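PDB 6ZTI: PlaB phospholipase from Legionella pneumophila, which probably hydrolyses phospholipids as an alpha/beta hydrolase linked to virulence, its activity being controlled by NAD(H)-mediated tetramerization. Local coordinates for residues B[347-350]-B[351-355]; B[443-446]-B[447-450]; B[463-466]-B[467-471]; B[420-423]-B[424-428]; B[216-219]-B[220-223]. One frame throughout, in Å; residues are numbered along the deposited sequence.

Contact 1. Residues B[347-350]-B[351-355]; sequences LIDD and RGNHL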
loop_
_atom_site.group_PDB
_atom_site.type_symbol
_atom_site.label_atom_id
_atom_site.label_comp_id
_atom_site.label_asym_id
_atom_site.label_seq_id
_atom_site.Cartn_x
_atom_site.Cartn_y
_atom_site.Cartn_z
ATOM N N LEU B 347 -11.712 -19.523 2.048
ATOM C CA LEU B 347 -10.615 -20.367 2.505
ATOM C C LEU B 347 -10.172 -19.945 3.896
ATOM O O LEU B 347 -9.652 -18.838 4.080
ATOM C CB LEU B 347 -9.442 -20.273 1.533
ATOM C CG LEU B 347 -8.809 -21.539 0.964
ATOM C CD1 LEU B 347 -8.875 -22.706 1.943
ATOM C CD2 LEU B 347 -9.463 -21.882 -0.367
ATOM N N ILE B 348 -10.319 -20.849 4.863
ATOM C CA ILE B 348 -9.970 -20.591 6.249
ATOM C C ILE B 348 -9.211 -21.793 6.798
ATOM O O ILE B 348 -9.039 -22.813 6.120
ATOM C CB ILE B 348 -11.214 -20.301 7.114
ATOM C CG1 ILE B 348 -12.233 -21.427 6.954
ATOM C CG2 ILE B 348 -11.850 -18.967 6.704
ATOM C CD1 ILE B 348 -13.402 -21.340 7.925
ATOM N N ASP B 349 -8.737 -21.658 8.035
ATOM C CA ASP B 349 -8.147 -22.766 8.770
ATOM C C ASP B 349 -8.841 -22.882 10.110
ATOM O O ASP B 349 -9.701 -22.070 10.461
ATOM C CB ASP B 349 -6.628 -22.628 8.922
ATOM C CG ASP B 349 -6.192 -21.575 9.946
ATOM O OD1 ASP B 349 -6.983 -21.122 10.810
ATOM O OD2 ASP B 349 -4.997 -21.206 9.874
ATOM N N ASP B 350 -8.468 -23.912 10.854
ATOM C CA ASP B 350 -9.147 -24.263 12.092
ATOM C C ASP B 350 -8.718 -23.415 13.280
ATOM O O ASP B 350 -9.165 -23.692 14.397
ATOM C CB ASP B 350 -8.925 -25.740 12.417
ATOM C CG ASP B 350 -7.454 -26.112 12.537
ATOM O OD1 ASP B 350 -6.596 -25.454 11.916
ATOM O OD2 ASP B 350 -7.162 -27.099 13.241
ATOM N N ARG B 351 -7.888 -22.393 13.069
ATOM C CA ARG B 351 -7.453 -21.505 14.140
ATOM C C ARG B 351 -7.960 -20.085 13.947
ATOM O O ARG B 351 -7.514 -19.177 14.653
ATOM C CB ARG B 351 -5.921 -21.501 14.248
ATOM C CG ARG B 351 -5.296 -22.882 14.320
ATOM C CD ARG B 351 -5.816 -23.658 15.514
ATOM N NE ARG B 351 -5.420 -23.058 16.787
ATOM C CZ ARG B 351 -6.073 -23.222 17.936
ATOM N NH1 ARG B 351 -7.182 -23.954 17.989
ATOM N NH2 ARG B 351 -5.623 -22.637 19.037
ATOM N N GLY B 352 -8.866 -19.868 13.004
ATOM C CA GLY B 352 -9.477 -18.573 12.814
ATOM C C GLY B 352 -8.855 -17.707 11.745
ATOM O O GLY B 352 -9.205 -16.525 11.652
ATOM N N ASN B 353 -7.962 -18.246 10.931
ATOM C CA ASN B 353 -7.296 -17.460 9.905
ATOM C C ASN B 353 -7.997 -17.614 8.571
ATOM O O ASN B 353 -8.461 -18.701 8.224
ATOM C CB ASN B 353 -5.837 -17.888 9.765
ATOM C CG ASN B 353 -5.050 -17.649 11.020
ATOM O OD1 ASN B 353 -4.897 -16.500 11.443
ATOM N ND2 ASN B 353 -4.539 -18.726 11.635
ATOM N N HIS B 354 -8.090 -16.512 7.834
ATOM C CA HIS B 354 -8.348 -16.593 6.410
ATOM C C HIS B 354 -7.030 -16.870 5.706
ATOM O O HIS B 354 -5.985 -16.328 6.075
ATOM C CB HIS B 354 -8.989 -15.307 5.897
ATOM C CG HIS B 354 -10.448 -15.204 6.215
ATOM N ND1 HIS B 354 -11.433 -15.568 5.320
ATOM C CD2 HIS B 354 -11.090 -14.799 7.337
ATOM C CE1 HIS B 354 -12.619 -15.384 5.874
ATOM N NE2 HIS B 354 -12.439 -14.914 7.096
ATOM N N LEU B 355 -7.076 -17.753 4.718
ATOM C CA LEU B 355 -5.893 -18.114 3.958
ATOM C C LEU B 355 -5.757 -17.172 2.772
ATOM O O LEU B 355 -6.715 -16.982 2.015
ATOM C CB LEU B 355 -5.985 -19.566 3.497
ATOM C CG LEU B 355 -6.180 -20.565 4.640
ATOM C CD1 LEU B 355 -5.886 -21.983 4.152
ATOM C CD2 LEU B 355 -5.305 -20.216 5.838
HETATM O O HOH W 1 -7.899 -26.963 16.481
#

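Contact 2. Residues B[443-446]-B[447-450]; sequences IHKI and LHPN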
loop_
_atom_site.group_PDB
_atom_site.type_symbol
_atom_site.label_atom_id
_atom_site.label_comp_id
_atom_site.label_asym_id
_atom_site.label_seq_id
_atom_site.Cartn_x
_atom_site.Cartn_y
_atom_site.Cartn_z
ATOM N N ILE B 443 -28.152 -35.972 -8.026
ATOM C CA ILE B 443 -28.957 -34.858 -7.531
ATOM C C ILE B 443 -28.288 -34.163 -6.353
ATOM O O ILE B 443 -28.794 -33.130 -5.884
ATOM C CB ILE B 443 -30.378 -35.312 -7.130
ATOM C CG1 ILE B 443 -30.336 -36.241 -5.913
ATOM C CG2 ILE B 443 -31.074 -35.995 -8.311
ATOM C CD1 ILE B 443 -31.685 -36.855 -5.555
ATOM N N HIS B 444 -27.162 -34.690 -5.862
ATOM C CA HIS B 444 -26.386 -34.061 -4.802
ATOM C C HIS B 444 -25.282 -33.155 -5.348
ATOM O O HIS B 444 -24.258 -32.955 -4.679
ATOM C CB HIS B 444 -25.781 -35.131 -3.887
ATOM C CG HIS B 444 -26.746 -36.198 -3.465
ATOM N ND1 HIS B 444 -28.099 -36.134 -3.727
ATOM C CD2 HIS B 444 -26.550 -37.360 -2.795
ATOM C CE1 HIS B 444 -28.692 -37.210 -3.241
ATOM N NE2 HIS B 444 -27.776 -37.970 -2.669
ATOM N N LYS B 445 -25.459 -32.603 -6.547
ATOM C CA LYS B 445 -24.397 -31.844 -7.192
ATOM C C LYS B 445 -24.279 -30.447 -6.590
ATOM O O LYS B 445 -25.240 -29.892 -6.052
ATOM C CB LYS B 445 -24.646 -31.755 -8.694
ATOM C CG LYS B 445 -25.985 -31.187 -9.088
ATOM C CD LYS B 445 -26.335 -31.595 -10.518
ATOM C CE LYS B 445 -26.390 -30.402 -11.447
ATOM N NZ LYS B 445 -27.551 -29.506 -11.147
ATOM N N ILE B 446 -23.074 -29.875 -6.689
ATOM C CA ILE B 446 -22.806 -28.575 -6.089
ATOM C C ILE B 446 -23.052 -27.400 -7.030
ATOM O O ILE B 446 -23.102 -26.250 -6.561
ATOM C CB ILE B 446 -21.357 -28.531 -5.574
ATOM C CG1 ILE B 446 -20.363 -28.528 -6.738
ATOM C CG2 ILE B 446 -21.087 -29.728 -4.673
ATOM C CD1 ILE B 446 -18.928 -28.458 -6.292
ATOM N N LEU B 447 -23.189 -27.643 -8.334
ATOM C CA LEU B 447 -23.449 -26.604 -9.319
ATOM C C LEU B 447 -24.850 -26.757 -9.881
ATOM O O LEU B 447 -25.284 -27.868 -10.200
ATOM C CB LEU B 447 -22.481 -26.657 -10.500
ATOM C CG LEU B 447 -21.011 -26.416 -10.261
ATOM C CD1 LEU B 447 -20.317 -26.507 -11.598
ATOM C CD2 LEU B 447 -20.779 -25.076 -9.605
ATOM N N HIS B 448 -25.536 -25.628 -10.028
ATOM C CA HIS B 448 -26.830 -25.560 -10.667
ATOM C C HIS B 448 -26.835 -24.352 -11.588
ATOM O O HIS B 448 -26.221 -23.323 -11.266
ATOM C CB HIS B 448 -27.965 -25.426 -9.656
ATOM C CG HIS B 448 -28.002 -26.526 -8.651
ATOM N ND1 HIS B 448 -28.672 -27.708 -8.872
ATOM C CD2 HIS B 448 -27.444 -26.629 -7.422
ATOM C CE1 HIS B 448 -28.528 -28.496 -7.822
ATOM N NE2 HIS B 448 -27.792 -27.861 -6.925
ATOM N N PRO B 449 -27.506 -24.442 -12.728
ATOM C CA PRO B 449 -27.609 -23.271 -13.593
ATOM C C PRO B 449 -28.361 -22.157 -12.894
ATOM O O PRO B 449 -29.291 -22.402 -12.130
ATOM C CB PRO B 449 -28.364 -23.796 -14.815
ATOM C CG PRO B 449 -29.141 -24.997 -14.294
ATOM C CD PRO B 449 -28.258 -25.599 -13.255
ATOM N N ASN B 450 -27.933 -20.926 -13.157
ATOM C CA ASN B 450 -28.520 -19.722 -12.578
ATOM C C ASN B 450 -28.399 -19.664 -11.057
ATOM O O ASN B 450 -29.166 -18.950 -10.419
ATOM C CB ASN B 450 -29.997 -19.563 -12.958
ATOM C CG ASN B 450 -30.213 -19.601 -14.442
ATOM O OD1 ASN B 450 -29.438 -19.029 -15.214
ATOM N ND2 ASN B 450 -31.229 -20.328 -14.859
#

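Contact 3. Residues B[463-466]-B[467-471]; sequences VDRT and VFRIS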
loop_
_atom_site.group_PDB
_atom_site.type_symbol
_atom_site.label_atom_id
_atom_site.label_comp_id
_atom_site.label_asym_id
_atom_site.label_seq_id
_atom_site.Cartn_x
_atom_site.Cartn_y
_atom_site.Cartn_z
ATOM N N VAL B 463 1.256 -27.870 12.916
ATOM C CA VAL B 463 2.379 -27.228 13.596
ATOM C C VAL B 463 3.355 -28.321 14.005
ATOM O O VAL B 463 2.993 -29.245 14.746
ATOM C CB VAL B 463 1.924 -26.412 14.814
ATOM C CG1 VAL B 463 3.114 -25.729 15.487
ATOM C CG2 VAL B 463 0.880 -25.385 14.403
ATOM N N ASP B 464 4.581 -28.227 13.502
ATOM C CA ASP B 464 5.602 -29.210 13.819
ATOM C C ASP B 464 6.031 -29.106 15.279
ATOM O O ASP B 464 6.103 -28.018 15.862
ATOM C CB ASP B 464 6.806 -29.021 12.907
ATOM C CG ASP B 464 7.720 -30.221 12.903
ATOM O OD1 ASP B 464 8.486 -30.403 13.880
ATOM O OD2 ASP B 464 7.658 -30.987 11.921
ATOM N N ARG B 465 6.343 -30.261 15.867
ATOM C CA ARG B 465 6.693 -30.285 17.281
ATOM C C ARG B 465 7.942 -29.471 17.589
ATOM O O ARG B 465 8.157 -29.112 18.748
ATOM C CB ARG B 465 6.871 -31.728 17.760
ATOM C CG ARG B 465 5.568 -32.490 17.729
ATOM C CD ARG B 465 5.626 -33.835 18.405
ATOM N NE ARG B 465 4.370 -34.558 18.198
ATOM C CZ ARG B 465 3.894 -35.488 19.016
ATOM N NH1 ARG B 465 4.557 -35.816 20.121
ATOM N NH2 ARG B 465 2.745 -36.086 18.730
ATOM N N THR B 466 8.755 -29.140 16.585
ATOM C CA THR B 466 9.957 -28.360 16.854
ATOM C C THR B 466 9.637 -26.959 17.356
ATOM O O THR B 466 10.468 -26.359 18.049
ATOM C CB THR B 466 10.822 -28.287 15.599
ATOM O OG1 THR B 466 11.342 -29.587 15.312
ATOM C CG2 THR B 466 11.981 -27.320 15.792
ATOM N N VAL B 467 8.451 -26.429 17.042
ATOM C CA VAL B 467 8.112 -25.075 17.477
ATOM C C VAL B 467 8.331 -24.902 18.975
ATOM O O VAL B 467 8.646 -23.797 19.436
ATOM C CB VAL B 467 6.666 -24.741 17.051
ATOM C CG1 VAL B 467 6.186 -23.449 17.687
ATOM C CG2 VAL B 467 6.589 -24.643 15.523
ATOM N N PHE B 468 8.185 -25.970 19.757
ATOM C CA PHE B 468 8.468 -25.904 21.188
ATOM C C PHE B 468 8.864 -27.285 21.685
ATOM O O PHE B 468 8.097 -28.244 21.544
ATOM C CB PHE B 468 7.257 -25.380 21.977
ATOM C CG PHE B 468 7.619 -24.698 23.268
ATOM C CD1 PHE B 468 8.458 -25.310 24.187
ATOM C CD2 PHE B 468 7.111 -23.445 23.564
ATOM C CE1 PHE B 468 8.791 -24.682 25.388
ATOM C CE2 PHE B 468 7.437 -22.799 24.751
ATOM C CZ PHE B 468 8.282 -23.420 25.671
ATOM N N ARG B 469 10.047 -27.377 22.282
ATOM C CA ARG B 469 10.512 -28.583 22.948
ATOM C C ARG B 469 11.018 -28.206 24.337
ATOM O O ARG B 469 11.393 -27.059 24.586
ATOM C CB ARG B 469 11.634 -29.277 22.147
ATOM C CG ARG B 469 11.258 -29.689 20.720
ATOM C CD ARG B 469 10.540 -31.037 20.680
ATOM N NE ARG B 469 9.113 -30.908 20.972
ATOM C CZ ARG B 469 8.302 -31.931 21.237
ATOM N NH1 ARG B 469 8.774 -33.167 21.259
ATOM N NH2 ARG B 469 7.010 -31.722 21.483
ATOM N N ILE B 470 11.020 -29.178 25.254
ATOM C CA ILE B 470 11.663 -29.015 26.553
ATOM C C ILE B 470 12.585 -30.202 26.796
ATOM O O ILE B 470 12.281 -31.331 26.398
ATOM C CB ILE B 470 10.643 -28.868 27.702
ATOM C CG1 ILE B 470 9.814 -30.138 27.879
ATOM C CG2 ILE B 470 9.733 -27.680 27.450
ATOM C CD1 ILE B 470 8.908 -30.098 29.090
ATOM N N SER B 471 13.711 -29.941 27.449
ATOM C CA SER B 471 14.731 -30.942 27.715
ATOM C C SER B 471 15.355 -30.679 29.074
ATOM O O SER B 471 15.583 -29.522 29.437
ATOM C CB SER B 471 15.822 -30.906 26.639
ATOM O OG SER B 471 16.989 -31.550 27.102
#

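Contact 4. Residues B[420-423]-B[424-428]; sequences YPES and SDQAL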
loop_
_atom_site.group_PDB
_atom_site.type_symbol
_atom_site.label_atom_id
_atom_site.label_comp_id
_atom_site.label_asym_id
_atom_site.label_seq_id
_atom_site.Cartn_x
_atom_site.Cartn_y
_atom_site.Cartn_z
ATOM N N TYR B 420 -0.290 -22.531 1.175
ATOM C CA TYR B 420 1.133 -22.399 1.452
ATOM C C TYR B 420 1.333 -21.736 2.805
ATOM O O TYR B 420 0.502 -20.924 3.225
ATOM C CB TYR B 420 1.854 -21.576 0.372
ATOM C CG TYR B 420 1.674 -22.156 -1.002
ATOM C CD1 TYR B 420 2.565 -23.087 -1.508
ATOM C CD2 TYR B 420 0.583 -21.801 -1.784
ATOM C CE1 TYR B 420 2.377 -23.634 -2.754
ATOM C CE2 TYR B 420 0.393 -22.341 -3.015
ATOM C CZ TYR B 420 1.284 -23.252 -3.503
ATOM O OH TYR B 420 1.063 -23.782 -4.746
ATOM N N PRO B 421 2.419 -22.078 3.526
ATOM C CA PRO B 421 3.426 -23.091 3.161
ATOM C C PRO B 421 2.848 -24.502 3.177
ATOM O O PRO B 421 1.861 -24.737 3.875
ATOM C CB PRO B 421 4.500 -22.926 4.235
ATOM C CG PRO B 421 3.785 -22.369 5.392
ATOM C CD PRO B 421 2.675 -21.505 4.860
ATOM N N GLU B 422 3.445 -25.419 2.412
ATOM C CA GLU B 422 2.870 -26.742 2.194
ATOM C C GLU B 422 3.648 -27.879 2.843
ATOM O O GLU B 422 3.232 -29.033 2.721
ATOM C CB GLU B 422 2.739 -27.021 0.690
ATOM C CG GLU B 422 4.041 -26.866 -0.073
ATOM C CD GLU B 422 3.952 -27.389 -1.495
ATOM O OE1 GLU B 422 2.927 -28.021 -1.830
ATOM O OE2 GLU B 422 4.905 -27.166 -2.272
ATOM N N SER B 423 4.750 -27.605 3.531
ATOM C CA SER B 423 5.486 -28.686 4.169
ATOM C C SER B 423 6.300 -28.139 5.332
ATOM O O SER B 423 6.566 -26.937 5.418
ATOM C CB SER B 423 6.409 -29.395 3.176
ATOM O OG SER B 423 7.563 -28.612 2.915
ATOM N N SER B 424 6.704 -29.055 6.219
ATOM C CA SER B 424 7.585 -28.699 7.328
ATOM C C SER B 424 8.878 -28.068 6.837
ATOM O O SER B 424 9.422 -27.171 7.491
ATOM C CB SER B 424 7.900 -29.942 8.165
ATOM O OG SER B 424 6.775 -30.342 8.929
ATOM N N ASP B 425 9.389 -28.529 5.691
ATOM C CA ASP B 425 10.660 -28.030 5.174
ATOM C C ASP B 425 10.570 -26.568 4.755
ATOM O O ASP B 425 11.585 -25.863 4.748
ATOM C CB ASP B 425 11.104 -28.896 3.997
ATOM C CG ASP B 425 11.051 -30.373 4.318
ATOM O OD1 ASP B 425 11.764 -30.799 5.251
ATOM O OD2 ASP B 425 10.282 -31.104 3.658
ATOM N N GLN B 426 9.376 -26.101 4.394
ATOM C CA GLN B 426 9.159 -24.708 4.023
ATOM C C GLN B 426 8.886 -23.831 5.240
ATOM O O GLN B 426 9.403 -22.711 5.331
ATOM C CB GLN B 426 7.989 -24.613 3.039
ATOM C CG GLN B 426 8.181 -25.460 1.796
ATOM C CD GLN B 426 6.981 -25.428 0.885
ATOM O OE1 GLN B 426 6.020 -24.690 1.123
ATOM N NE2 GLN B 426 7.026 -26.233 -0.172
ATOM N N ALA B 427 8.076 -24.324 6.171
ATOM C CA ALA B 427 7.770 -23.606 7.399
ATOM C C ALA B 427 7.342 -24.619 8.449
ATOM O O ALA B 427 6.887 -25.718 8.126
ATOM C CB ALA B 427 6.668 -22.567 7.182
ATOM N N LEU B 428 7.487 -24.229 9.717
ATOM C CA LEU B 428 7.098 -25.100 10.816
ATOM C C LEU B 428 5.592 -25.109 11.051
ATOM O O LEU B 428 5.093 -26.007 11.738
ATOM C CB LEU B 428 7.848 -24.673 12.082
ATOM C CG LEU B 428 9.347 -24.965 11.992
ATOM C CD1 LEU B 428 10.092 -24.335 13.142
ATOM C CD2 LEU B 428 9.620 -26.473 11.956
#

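Contact 5. Residues B[216-219]-B[220-223]; sequences GSNG and VVRV. Unlike the reference sequence in segment 216-219: Asn-218 (reference Asp).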
loop_
_atom_site.group_PDB
_atom_site.type_symbol
_atom_site.label_atom_id
_atom_site.label_comp_id
_atom_site.label_asym_id
_atom_site.label_seq_id
_atom_site.Cartn_x
_atom_site.Cartn_y
_atom_site.Cartn_z
ATOM N N GLY B 216 -24.638 -13.918 -19.447
ATOM C CA GLY B 216 -25.136 -14.381 -18.166
ATOM C C GLY B 216 -25.448 -13.278 -17.189
ATOM O O GLY B 216 -25.791 -13.569 -16.034
ATOM N N SER B 217 -25.349 -12.027 -17.617
ATOM C CA SER B 217 -25.640 -10.869 -16.799
ATOM C C SER B 217 -26.557 -9.940 -17.579
ATOM O O SER B 217 -26.759 -10.099 -18.788
ATOM C CB SER B 217 -24.363 -10.130 -16.397
ATOM O OG SER B 217 -24.084 -9.080 -17.311
ATOM N N ASN B 218 -27.114 -8.958 -16.871
ATOM C CA ASN B 218 -27.899 -7.894 -17.486
ATOM C C ASN B 218 -27.090 -6.614 -17.664
ATOM O O ASN B 218 -27.666 -5.541 -17.892
ATOM C CB ASN B 218 -29.160 -7.611 -16.665
ATOM C CG ASN B 218 -28.853 -7.075 -15.271
ATOM O OD1 ASN B 218 -27.713 -6.775 -14.941
ATOM N ND2 ASN B 218 -29.891 -6.941 -14.449
ATOM N N GLY B 219 -25.765 -6.716 -17.585
ATOM C CA GLY B 219 -24.881 -5.583 -17.627
ATOM C C GLY B 219 -24.370 -5.158 -16.270
ATOM O O GLY B 219 -23.356 -4.464 -16.200
ATOM N N VAL B 220 -25.048 -5.554 -15.193
ATOM C CA VAL B 220 -24.649 -5.137 -13.855
ATOM C C VAL B 220 -24.624 -6.328 -12.906
ATOM O O VAL B 220 -23.695 -6.466 -12.113
ATOM C CB VAL B 220 -25.584 -4.035 -13.324
ATOM C CG1 VAL B 220 -25.240 -3.677 -11.890
ATOM C CG2 VAL B 220 -25.518 -2.821 -14.208
ATOM N N VAL B 221 -25.643 -7.185 -12.960
ATOM C CA VAL B 221 -25.765 -8.318 -12.052
ATOM C C VAL B 221 -25.899 -9.591 -12.866
ATOM O O VAL B 221 -26.689 -9.657 -13.813
ATOM C CB VAL B 221 -26.960 -8.163 -11.089
ATOM C CG1 VAL B 221 -26.674 -7.089 -10.067
ATOM C CG2 VAL B 221 -28.242 -7.843 -11.853
ATOM N N ARG B 222 -25.132 -10.601 -12.490
ATOM C CA ARG B 222 -25.256 -11.904 -13.110
ATOM C C ARG B 222 -26.548 -12.565 -12.644
ATOM O O ARG B 222 -26.928 -12.455 -11.478
ATOM C CB ARG B 222 -24.044 -12.758 -12.742
ATOM C CG ARG B 222 -22.716 -12.119 -13.141
ATOM C CD ARG B 222 -21.554 -12.711 -12.393
ATOM N NE ARG B 222 -20.296 -12.432 -13.070
ATOM C CZ ARG B 222 -19.087 -12.682 -12.570
ATOM N NH1 ARG B 222 -18.954 -13.209 -11.365
ATOM N NH2 ARG B 222 -18.001 -12.393 -13.283
ATOM N N VAL B 223 -27.236 -13.248 -13.565
ATOM C CA VAL B 223 -28.446 -13.980 -13.185
ATOM C C VAL B 223 -28.183 -14.803 -11.932
ATOM O O VAL B 223 -28.977 -14.817 -10.988
ATOM C CB VAL B 223 -28.930 -14.874 -14.342
ATOM C CG1 VAL B 223 -30.130 -15.717 -13.913
ATOM C CG2 VAL B 223 -29.279 -14.055 -15.574
#

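Contact 1. Residues B[347-350]-B[351-355]
The imidazole of His-354 carries Ile-348 CG2 on one face: the methyl stands 3.7 Å above the ring plane of His-354, displaced toward the rim on the ND1 side, in a CH-pi contact. The second flat group, the carboxylate of Asp-349, is held at both oxygens, OD1 from opposite faces of its plane and OD2 through its syn lone pair. Arg-351 N and Asn-353 N are the two donors to OD1, with Asp-349 OD1 to Arg-351 N at 2.7 Å and Asp-349 OD1 to Asn-353 N at 3.0 Å. OD2 takes Asn-353 ND2, 3.1 Å away, and the bond runs in the amide plane although amide and carboxylate are turned 79° against each other. With CG between its own backbone N and carbonyl carbon (chi1 74°), Asp-349 folds back over the turn and reaches all three donors; Tyr-431 OH also binds OD2. Strand 340-349 here ends in a type I turn, Asp-349 to Gly-352, whose last residue, Gly-352, has positive phi, as in a G1 beta bulge, so the chain reverses as a tight hairpin. Asp-349 N to Asn-353 O (3.0 Å) closes the turn, and the nearly straight bond from Leu-355 N to Leu-347 O (2.9 Å) lies farther along. Leu-347 CD1 meets Leu-355 CD1 at 3.8 Å, on the buried side where Val-417 and Ala-419 of strand 412-419 pack. At the turn, Asp-350 OD1 takes the backbone N of Arg-461, and the bent side chain of Arg-351 forms a salt bridge with Asp-70 of the second subunit.

Contact 2. Residues B[443-446]-B[447-450]
Lys-445 bends its chain over Leu-447 and His-448. From CB the chain sets out with CG between the backbone N and the carbonyl carbon (chi1 55°), which directs it along the following residues. CG lies 3.6 Å from Leu-447 O and 3.9 Å from His-448 CE1. CD passes the same carbonyl, and after the bend at chi3 CE comes within 3.0 Å of Leu-447 O. A further bend at chi4 sets the tip, NZ, also 3.0 Å from Leu-447 O, in a weak hydrogen bond, and 3.1 Å from ND1 of the His-448 ring, so the ammonium has both the carbonyl oxygen and the ring nitrogen close by. The contact belongs to the irregular connection that joins strands 429-439 and 452-463, antiparallel neighbours in the mixed sheet. Tyr-397 of helix 397-404 packs on Lys-445 and Leu-447 there, while Ile-446 faces Phe-415 and Met-250. Ile-446 CG1 touches its neighbour's branch point, Leu-447 CG, at 4.2 Å. Between them Leu-447 N is buried without any polar partner. Beyond His-448, whose carbonyl O is held by Ser-341 OG, Asn-450 pairs its backbone with Tyr-340 and its OD1 with Gln-318 NE2.

Contact 3. Residues B[463-466]-B[467-471]
Val-463 and Val-467 meet across an Asx turn that opens a short 3-10 turn between strands 452-463 and 468-471. Asp-464 OD1 turns its anti lone pair to Thr-466 N, 3.0 Å away, and the carbonyl of the same residue takes Val-467 N at 3.1 Å, a step repeated from Phe-468 N to Arg-465 O. The tight part is the buried apolar corner: Val-463 CG1 lies 3.6 Å from Val-467 CG2, the two side chains crossing at about a right angle, and Leu-428 packs on Val-467. Around it the polar atoms are tied down, Asp-464 by Thr-484 N and Gly-485 N, Thr-466 OG1 by Lys-482 O. The opposite flank is looser and partly exposed. There Arg-465 runs out extended, while Arg-469, bent at chi2 (-84°) and chi3 (83°), doubles back so that Arg-465 CB stands 3.7 Å above the centre of its guanidinium plane. Asp-82 of the second subunit gathers both arginines by salt bridges, and strand 468-471 pairs antiparallel with a strand of that subunit. The fold-back of Arg-469 is fixed at its own strand, where NE donates to Phe-468 O at 2.9 Å (162°), nearly in the guanidinium plane.

Contact 4. Residues B[420-423]-B[424-428]
Glu-422 and Gln-426 lie across each other with carboxylate and amide planes 54° apart, joined by two hydrogen bonds. Gln-426, extended beyond CG, brings its amide up against the glutamate: OE1 accepts the backbone N-H of Glu-422 at 3.0 Å in an almost straight bond (178°) whose donor stands above the carbonyl plane, and NE2 gives a hydrogen, close to its amide plane, to the anti lone pair of Glu-422 OE2 at 3.1 Å. Both ends of the amide are thus engaged, and its rotation is fixed. Glu-422 CG is pressed against the same amide. The stretch links the antiparallel strands 412-419 and 429-439; residues 424-426 coil like a helical turn, and Ser-423 O gathers its returning N-H groups, Gln-426 N from well above the carbonyl plane and Ala-427 N at 3.1 Å, nearly along the C=O axis. Ser-423 OG, set between its backbone N and carbonyl carbon (chi1 76°), leans over the turn and receives weak bonds from Asp-425 N and Gln-426 N. Ser-423 N is buried without a partner. On the other flank CG of the Pro-421 ring, which follows a cis peptide bond, lies 3.4 Å from Ala-427 CB, a tight contact. Thr-66 of the second subunit packs on both residues, Asp-64 of that subunit accepts from Leu-428 N, and Tyr-420 OH binds Asp-359 OD2.

Contact 5. Residues B[216-219]-B[220-223]
One amide oxygen, Asn-218 OD1, takes two consecutive backbone N-H groups: Val-220 N and Val-221 N each stand 2.9 Å from it, the second in a nearly straight line (179°). The reference sequence has Asp at this position. Asn-218 CG sits between the backbone N and the carbonyl carbon (chi1 64°), the crowded position, which swings the amide inward over the turn. Both donors lie somewhat out of the amide plane, Val-220 N by 16° and Val-221 N more. Ser-217 OG makes a second side-chain clasp, an ST turn, by accepting Gly-219 N at 2.9 Å. Gly-219 at the reversal and Gly-216 at the open end both have positive phi, at angles where a CB would collide with the preceding carbonyl oxygen. The result is a tight hairpin-like loop bridged at Ser-217 and Arg-222, with Val-223 N to Gly-216 O at 2.9 Å and Asn-218 N to Val-221 O at 3.2 Å. Ser-217 CB lies 3.8 Å from Arg-222 CA, side by side across the bridge. ND2 of Asn-218 makes a weak hydrogen bond to His-266 ND1; the two positions are consistent with the acid and histidine sites of an alpha/beta-hydrolase catalytic triad, the asparagine here occupying the first. Arg-222 forms salt bridges with Asp-380, of a thio-NAD pocket, and Glu-214, and a cation-pi contact with Phe-394. The loop follows strand 191-197 of the parallel sheet and leads directly into helix 223-226, with Val-223 packed on Phe-258 and Val-260 of strand 257-261, outermost of that sheet within this chain.

Four of the contacts form two touching pairs. Contacts 2 and 5 lie near the chain's centre and touch where Asn-450 OD1 meets Val-223 CG1 at 3.6 Å. Contacts 3 and 4 meet far out from the centre, where both touch the second subunit: Asp-464 N lies 2.9 Å from Leu-428 O, a probable hydrogen bond, and Val-467 CG2 packs on Leu-428 CB at 3.7 Å. Contact 1 stands between the pairs, its nearest atoms about 6 Å from contact 4 and about 13 Å from contact 2. Bound thio-NAD comes about 7 Å from the Arg-222 side chain of contact 5, about 8 Å from that of Leu-347 in contact 1 and about 11 Å from that of Leu-447 in contact 2.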